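Local coordinates for protein genome packaging NTPase B204 (Sulfolobus turreted icosahedral virus 2, PDB 4KFU) that probably hydrolyses ATP to power the packaging of viral DNA into the capsid, as a P-loop ATPase of the FtsK-HerA superfamily, at residues L29-N42 with Y95-H108. Sequence-based numbering, arbitrary orientation. Where two conformers were deposited one is given.
Sequences LKAHKISYIIDDHN and YGTTVLIIDEAYYH. With ZN (zinc ion), chain L.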
loop_
_atom_site.group_PDB
_atom_site.type_symbol
_atom_site.label_atom_id
_atom_site.label_comp_id
_atom_site.label_asym_id
_atom_site.label_seq_id
_atom_site.Cartn_x
_atom_site.Cartn_y
_atom_site.Cartn_z
ATOM N N LEU A 29 -10.829 -8.519 -0.790
ATOM C CA LEU A 29 -10.363 -9.062 0.474
ATOM C C LEU A 29 -11.552 -9.545 1.280
ATOM O O LEU A 29 -11.606 -10.713 1.664
ATOM C CB LEU A 29 -9.571 -8.016 1.255
ATOM C CG LEU A 29 -8.246 -7.683 0.578
ATOM C CD1 LEU A 29 -7.494 -6.593 1.339
ATOM C CD2 LEU A 29 -7.415 -8.946 0.449
ATOM N N LYS A 30 -12.509 -8.644 1.503
ATOM C CA LYS A 30 -13.706 -8.952 2.280
ATOM C C LYS A 30 -14.473 -10.128 1.696
ATOM O O LYS A 30 -15.021 -10.948 2.435
ATOM C CB LYS A 30 -14.609 -7.726 2.383
ATOM C CG LYS A 30 -14.032 -6.614 3.249
ATOM C CD LYS A 30 -14.866 -6.384 4.500
ATOM C CE LYS A 30 -16.232 -5.817 4.179
ATOM N NZ LYS A 30 -17.126 -5.909 5.368
ATOM N N ALA A 31 -14.494 -10.218 0.369
ATOM C CA ALA A 31 -15.172 -11.314 -0.311
ATOM C C ALA A 31 -14.503 -12.656 -0.009
ATOM O O ALA A 31 -15.178 -13.681 0.128
ATOM C CB ALA A 31 -15.224 -11.064 -1.817
ATOM N N HIS A 32 -13.179 -12.651 0.095
ATOM C CA HIS A 32 -12.447 -13.874 0.434
ATOM C C HIS A 32 -12.263 -14.069 1.943
ATOM O O HIS A 32 -11.489 -14.925 2.362
ATOM C CB HIS A 32 -11.083 -13.903 -0.258
ATOM C CG HIS A 32 -11.154 -14.179 -1.727
ATOM N ND1 HIS A 32 -11.777 -13.331 -2.618
ATOM C CD2 HIS A 32 -10.666 -15.207 -2.464
ATOM C CE1 HIS A 32 -11.674 -13.827 -3.840
ATOM N NE2 HIS A 32 -11.006 -14.966 -3.773
ATOM N N LYS A 33 -12.974 -13.275 2.743
ATOM C CA LYS A 33 -12.871 -13.333 4.204
ATOM C C LYS A 33 -11.449 -13.080 4.718
ATOM O O LYS A 33 -10.978 -13.759 5.642
ATOM C CB LYS A 33 -13.403 -14.670 4.744
ATOM N N ILE A 34 -10.776 -12.100 4.118
ATOM C CA ILE A 34 -9.425 -11.708 4.524
ATOM C C ILE A 34 -9.471 -10.387 5.298
ATOM O O ILE A 34 -10.000 -9.386 4.805
ATOM C CB ILE A 34 -8.492 -11.588 3.300
ATOM C CG1 ILE A 34 -8.262 -12.969 2.679
ATOM C CG2 ILE A 34 -7.161 -10.957 3.696
ATOM C CD1 ILE A 34 -7.816 -12.928 1.228
ATOM N N SER A 35 -8.909 -10.390 6.503
ATOM C CA SER A 35 -8.950 -9.216 7.366
ATOM C C SER A 35 -7.988 -8.128 6.888
ATOM O O SER A 35 -7.032 -8.398 6.161
ATOM C CB SER A 35 -8.599 -9.601 8.806
ATOM O OG SER A 35 -7.245 -10.003 8.905
ATOM N N TYR A 36 -8.252 -6.890 7.292
ATOM C CA TYR A 36 -7.320 -5.814 6.992
ATOM C C TYR A 36 -7.228 -4.765 8.092
ATOM O O TYR A 36 -8.168 -4.561 8.880
ATOM C CB TYR A 36 -7.613 -5.169 5.626
ATOM C CG TYR A 36 -9.008 -4.594 5.472
ATOM C CD1 TYR A 36 -9.374 -3.415 6.116
ATOM C CD2 TYR A 36 -9.947 -5.209 4.655
ATOM C CE1 TYR A 36 -10.642 -2.882 5.970
ATOM C CE2 TYR A 36 -11.216 -4.682 4.504
ATOM C CZ TYR A 36 -11.554 -3.519 5.167
ATOM O OH TYR A 36 -12.812 -2.979 5.015
ATOM N N ILE A 37 -6.067 -4.119 8.135
ATOM C CA ILE A 37 -5.790 -3.004 9.022
ATOM C C ILE A 37 -5.400 -1.820 8.143
ATOM O O ILE A 37 -4.468 -1.932 7.321
ATOM C CB ILE A 37 -4.605 -3.328 9.962
ATOM C CG1 ILE A 37 -4.860 -4.633 10.722
ATOM C CG2 ILE A 37 -4.340 -2.175 10.920
ATOM C CD1 ILE A 37 -3.640 -5.161 11.454
ATOM N N ILE A 38 -6.097 -0.691 8.290
ATOM C CA ILE A 38 -5.746 0.493 7.503
ATOM C C ILE A 38 -5.060 1.580 8.329
ATOM O O ILE A 38 -5.647 2.122 9.284
ATOM C CB ILE A 38 -6.987 1.115 6.821
ATOM C CG1 ILE A 38 -7.751 0.056 6.017
ATOM C CG2 ILE A 38 -6.574 2.284 5.942
ATOM C CD1 ILE A 38 -9.064 0.573 5.413
ATOM N N ASP A 39 -3.825 1.905 7.946
ATOM C CA ASP A 39 -3.061 3.009 8.529
ATOM C C ASP A 39 -3.414 4.266 7.738
ATOM O O ASP A 39 -2.936 4.461 6.612
ATOM C CB ASP A 39 -1.560 2.681 8.452
ATOM C CG ASP A 39 -0.656 3.816 8.937
ATOM O OD1 ASP A 39 -1.112 4.718 9.662
ATOM O OD2 ASP A 39 0.549 3.813 8.584
ATOM N N ASP A 40 -4.266 5.104 8.330
ATOM C CA ASP A 40 -4.901 6.253 7.652
ATOM C C ASP A 40 -4.297 7.578 8.135
ATOM O O ASP A 40 -4.236 7.842 9.344
ATOM C CB ASP A 40 -6.407 6.222 7.956
ATOM C CG ASP A 40 -7.240 7.144 7.052
ATOM O OD1 ASP A 40 -6.697 8.085 6.428
ATOM O OD2 ASP A 40 -8.469 6.929 6.986
ATOM N N HIS A 41 -3.861 8.421 7.205
ATOM C CA HIS A 41 -3.212 9.675 7.577
ATOM C C HIS A 41 -4.034 10.919 7.243
ATOM O O HIS A 41 -3.639 12.040 7.576
ATOM C CB HIS A 41 -1.830 9.759 6.918
ATOM C CG HIS A 41 -0.970 8.563 7.200
ATOM N ND1 HIS A 41 -0.871 7.497 6.330
ATOM C CD2 HIS A 41 -0.213 8.248 8.274
ATOM C CE1 HIS A 41 -0.060 6.587 6.848
ATOM N NE2 HIS A 41 0.345 7.015 8.033
ATOM N N ASN A 42 -5.181 10.712 6.606
ATOM C CA ASN A 42 -5.984 11.817 6.081
ATOM C C ASN A 42 -7.266 12.079 6.862
ATOM O O ASN A 42 -8.210 11.279 6.802
ATOM C CB ASN A 42 -6.353 11.553 4.621
ATOM C CG ASN A 42 -5.213 11.826 3.674
ATOM O OD1 ASN A 42 -4.102 12.151 4.095
ATOM N ND2 ASN A 42 -5.479 11.688 2.374
ATOM N N TYR A 95 -6.470 -13.543 13.472
ATOM C CA TYR A 95 -7.334 -13.580 12.289
ATOM C C TYR A 95 -6.730 -14.268 11.073
ATOM O O TYR A 95 -7.362 -14.316 10.023
ATOM C CB TYR A 95 -7.783 -12.168 11.897
ATOM C CG TYR A 95 -8.757 -11.555 12.873
ATOM C CD1 TYR A 95 -8.362 -10.549 13.743
ATOM C CD2 TYR A 95 -10.072 -11.999 12.934
ATOM C CE1 TYR A 95 -9.256 -9.992 14.652
ATOM C CE2 TYR A 95 -10.972 -11.455 13.832
ATOM C CZ TYR A 95 -10.561 -10.450 14.686
ATOM O OH TYR A 95 -11.464 -9.908 15.576
ATOM N N GLY A 96 -5.517 -14.801 11.199
ATOM C CA GLY A 96 -4.857 -15.406 10.048
ATOM C C GLY A 96 -4.285 -14.335 9.128
ATOM O O GLY A 96 -4.197 -13.167 9.517
ATOM N N THR A 97 -3.907 -14.716 7.910
ATOM C CA THR A 97 -3.239 -13.779 6.997
ATOM C C THR A 97 -4.023 -12.484 6.789
ATOM O O THR A 97 -5.192 -12.494 6.404
ATOM C CB THR A 97 -2.888 -14.418 5.635
ATOM O OG1 THR A 97 -2.113 -15.599 5.854
ATOM C CG2 THR A 97 -2.060 -13.447 4.792
ATOM N N THR A 98 -3.366 -11.366 7.074
ATOM C CA THR A 98 -4.012 -10.058 7.081
ATOM C C THR A 98 -3.273 -9.110 6.133
ATOM O O THR A 98 -2.054 -9.196 5.994
ATOM C CB THR A 98 -3.986 -9.468 8.522
ATOM O OG1 THR A 98 -4.765 -10.299 9.396
ATOM C CG2 THR A 98 -4.532 -8.041 8.561
ATOM N N VAL A 99 -4.005 -8.220 5.469
ATOM C CA VAL A 99 -3.365 -7.156 4.712
ATOM C C VAL A 99 -3.288 -5.834 5.483
ATOM O O VAL A 99 -4.312 -5.282 5.915
ATOM C CB VAL A 99 -4.069 -6.923 3.371
ATOM C CG1 VAL A 99 -3.325 -5.860 2.602
ATOM C CG2 VAL A 99 -4.109 -8.227 2.582
ATOM N N LEU A 100 -2.066 -5.342 5.672
ATOM C CA LEU A 100 -1.853 -4.016 6.241
ATOM C C LEU A 100 -1.851 -2.982 5.104
ATOM O O LEU A 100 -0.953 -2.988 4.257
ATOM C CB LEU A 100 -0.524 -3.967 7.001
ATOM C CG LEU A 100 -0.156 -2.624 7.635
ATOM C CD1 LEU A 100 -1.289 -2.116 8.568
ATOM C CD2 LEU A 100 1.196 -2.686 8.386
ATOM N N ILE A 101 -2.857 -2.110 5.094
ATOM C CA ILE A 101 -3.011 -1.084 4.069
ATOM C C ILE A 101 -2.537 0.276 4.553
ATOM O O ILE A 101 -3.025 0.808 5.557
ATOM C CB ILE A 101 -4.483 -0.951 3.633
ATOM C CG1 ILE A 101 -5.058 -2.325 3.275
ATOM C CG2 ILE A 101 -4.613 0.032 2.463
ATOM C CD1 ILE A 101 -6.477 -2.278 2.689
ATOM N N ILE A 102 -1.579 0.842 3.827
ATOM C CA ILE A 102 -0.955 2.094 4.227
ATOM C C ILE A 102 -1.099 3.125 3.130
ATOM O O ILE A 102 -0.323 3.137 2.168
ATOM C CB ILE A 102 0.533 1.907 4.552
ATOM C CG1 ILE A 102 0.717 0.695 5.468
ATOM C CG2 ILE A 102 1.116 3.170 5.231
ATOM C CD1 ILE A 102 2.066 0.635 6.104
ATOM N N ASP A 103 -2.106 3.984 3.255
ATOM C CA ASP A 103 -2.240 5.087 2.303
ATOM C C ASP A 103 -1.273 6.183 2.723
ATOM O O ASP A 103 -0.882 6.253 3.902
ATOM C CB ASP A 103 -3.680 5.591 2.216
ATOM C CG ASP A 103 -4.117 5.861 0.768
ATOM O OD1 ASP A 103 -3.240 6.214 -0.064
ATOM O OD2 ASP A 103 -5.327 5.716 0.457
ATOM N N GLU A 104 -0.838 7.000 1.764
ATOM C CA GLU A 104 0.210 7.994 2.020
ATOM C C GLU A 104 1.443 7.341 2.661
ATOM O O GLU A 104 1.945 7.809 3.693
ATOM C CB GLU A 104 -0.329 9.129 2.907
ATOM C CG GLU A 104 -1.649 9.769 2.411
ATOM C CD GLU A 104 -2.921 9.110 2.983
ATOM O OE1 GLU A 104 -2.861 8.466 4.064
ATOM O OE2 GLU A 104 -4.000 9.242 2.349
ATOM N N ALA A 105 1.929 6.258 2.055
ATOM C CA ALA A 105 2.998 5.463 2.657
ATOM C C ALA A 105 4.345 6.168 2.789
ATOM O O ALA A 105 5.254 5.622 3.404
ATOM C CB ALA A 105 3.167 4.122 1.935
ATOM N N TYR A 106 4.491 7.364 2.219
ATOM C CA TYR A 106 5.757 8.094 2.351
ATOM C C TYR A 106 6.039 8.520 3.790
ATOM O O TYR A 106 7.156 8.918 4.116
ATOM C CB TYR A 106 5.807 9.309 1.423
ATOM C CG TYR A 106 4.658 10.263 1.606
ATOM C CD1 TYR A 106 4.678 11.230 2.608
ATOM C CD2 TYR A 106 3.546 10.199 0.773
ATOM C CE1 TYR A 106 3.610 12.108 2.777
ATOM C CE2 TYR A 106 2.478 11.067 0.930
ATOM C CZ TYR A 106 2.514 12.017 1.930
ATOM O OH TYR A 106 1.441 12.873 2.068
ATOM N N TYR A 107 5.034 8.469 4.655
ATOM C CA TYR A 107 5.294 8.800 6.053
ATOM C C TYR A 107 6.218 7.800 6.720
ATOM O O TYR A 107 6.999 8.171 7.590
ATOM C CB TYR A 107 3.992 8.901 6.840
ATOM C CG TYR A 107 3.222 10.133 6.482
ATOM C CD1 TYR A 107 3.750 11.400 6.729
ATOM C CD2 TYR A 107 1.984 10.040 5.875
ATOM C CE1 TYR A 107 3.045 12.547 6.383
ATOM C CE2 TYR A 107 1.274 11.175 5.528
ATOM C CZ TYR A 107 1.806 12.426 5.783
ATOM O OH TYR A 107 1.090 13.555 5.428
ATOM N N HIS A 108 6.136 6.537 6.303
ATOM C CA HIS A 108 6.875 5.462 6.986
ATOM C C HIS A 108 7.960 4.828 6.125
ATOM O O HIS A 108 8.850 4.144 6.639
ATOM C CB HIS A 108 5.894 4.378 7.441
ATOM C CG HIS A 108 4.814 4.892 8.345
ATOM N ND1 HIS A 108 5.087 5.707 9.423
ATOM C CD2 HIS A 108 3.480 4.693 8.341
ATOM C CE1 HIS A 108 3.951 6.006 10.036
ATOM N NE2 HIS A 108 2.967 5.400 9.406
HETATM ZN ZN ZN L . 0.993 5.796 9.579
#
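Ile37 bonds through its backbone to both Val99 and Ile101, joining strands 35-40 and 98-102 as parallel neighbours in the central sheet of this P-loop ATPase, and a zinc ion joins the end of strand 35-40 and the loop after it to the loop beyond 98-102. In the backbone ladder Val99 N donates to Ser35 O, Ile37 N to Val99 O, Ile101 N to Ile37 O, and Asp39 N to Ile101 O at 2.7 Å. Past Asp39 the pairing weakens, for Asp103 N reaches Asp39 O only weakly.

Apolar, mostly beta-branched residues suit these buried strands. On one face Ile38 and Ile101 lie side by side under Ile26 of helix 17-31, and Leu29 of that helix crosses Val99 at about a right angle, Leu29 CD1 to Val99 CG2 4.0 Å. On the other, which helix 78-95 covers, Leu100 CD1 folds against Ile37 CB at 3.8 Å.

Zinc is gripped by both Asp39 oxygens, His41 NE2 and His108 NE2 (2.0 Å), with Asp73 completing the site. Asp39 sends its carboxylate anti to the backbone N (chi1 176°), nearly coplanar with the His108 ring. Hard oxygens and imidazole nitrogens are natural zinc ligands. Tyr107 lays CD2 over one face of the His41 ring, 3.6 Å from His41 CG.

Glu104 positions His41 from the second shell. Its OE1 accepts from both His41 N and His41 ND1; the ND1 hydrogen is shared, weakly, with Asp103 O, and together these acceptors would probably make the imidazole a more electron-rich ligand. The side chain of Asp103 bonds Ser18 of the nucleotide pocket and Tyr50. The bond from His41 ND1, 3.2 Å long, meets the anti lone pair of Glu104 OE1 within 3° of the ring plane.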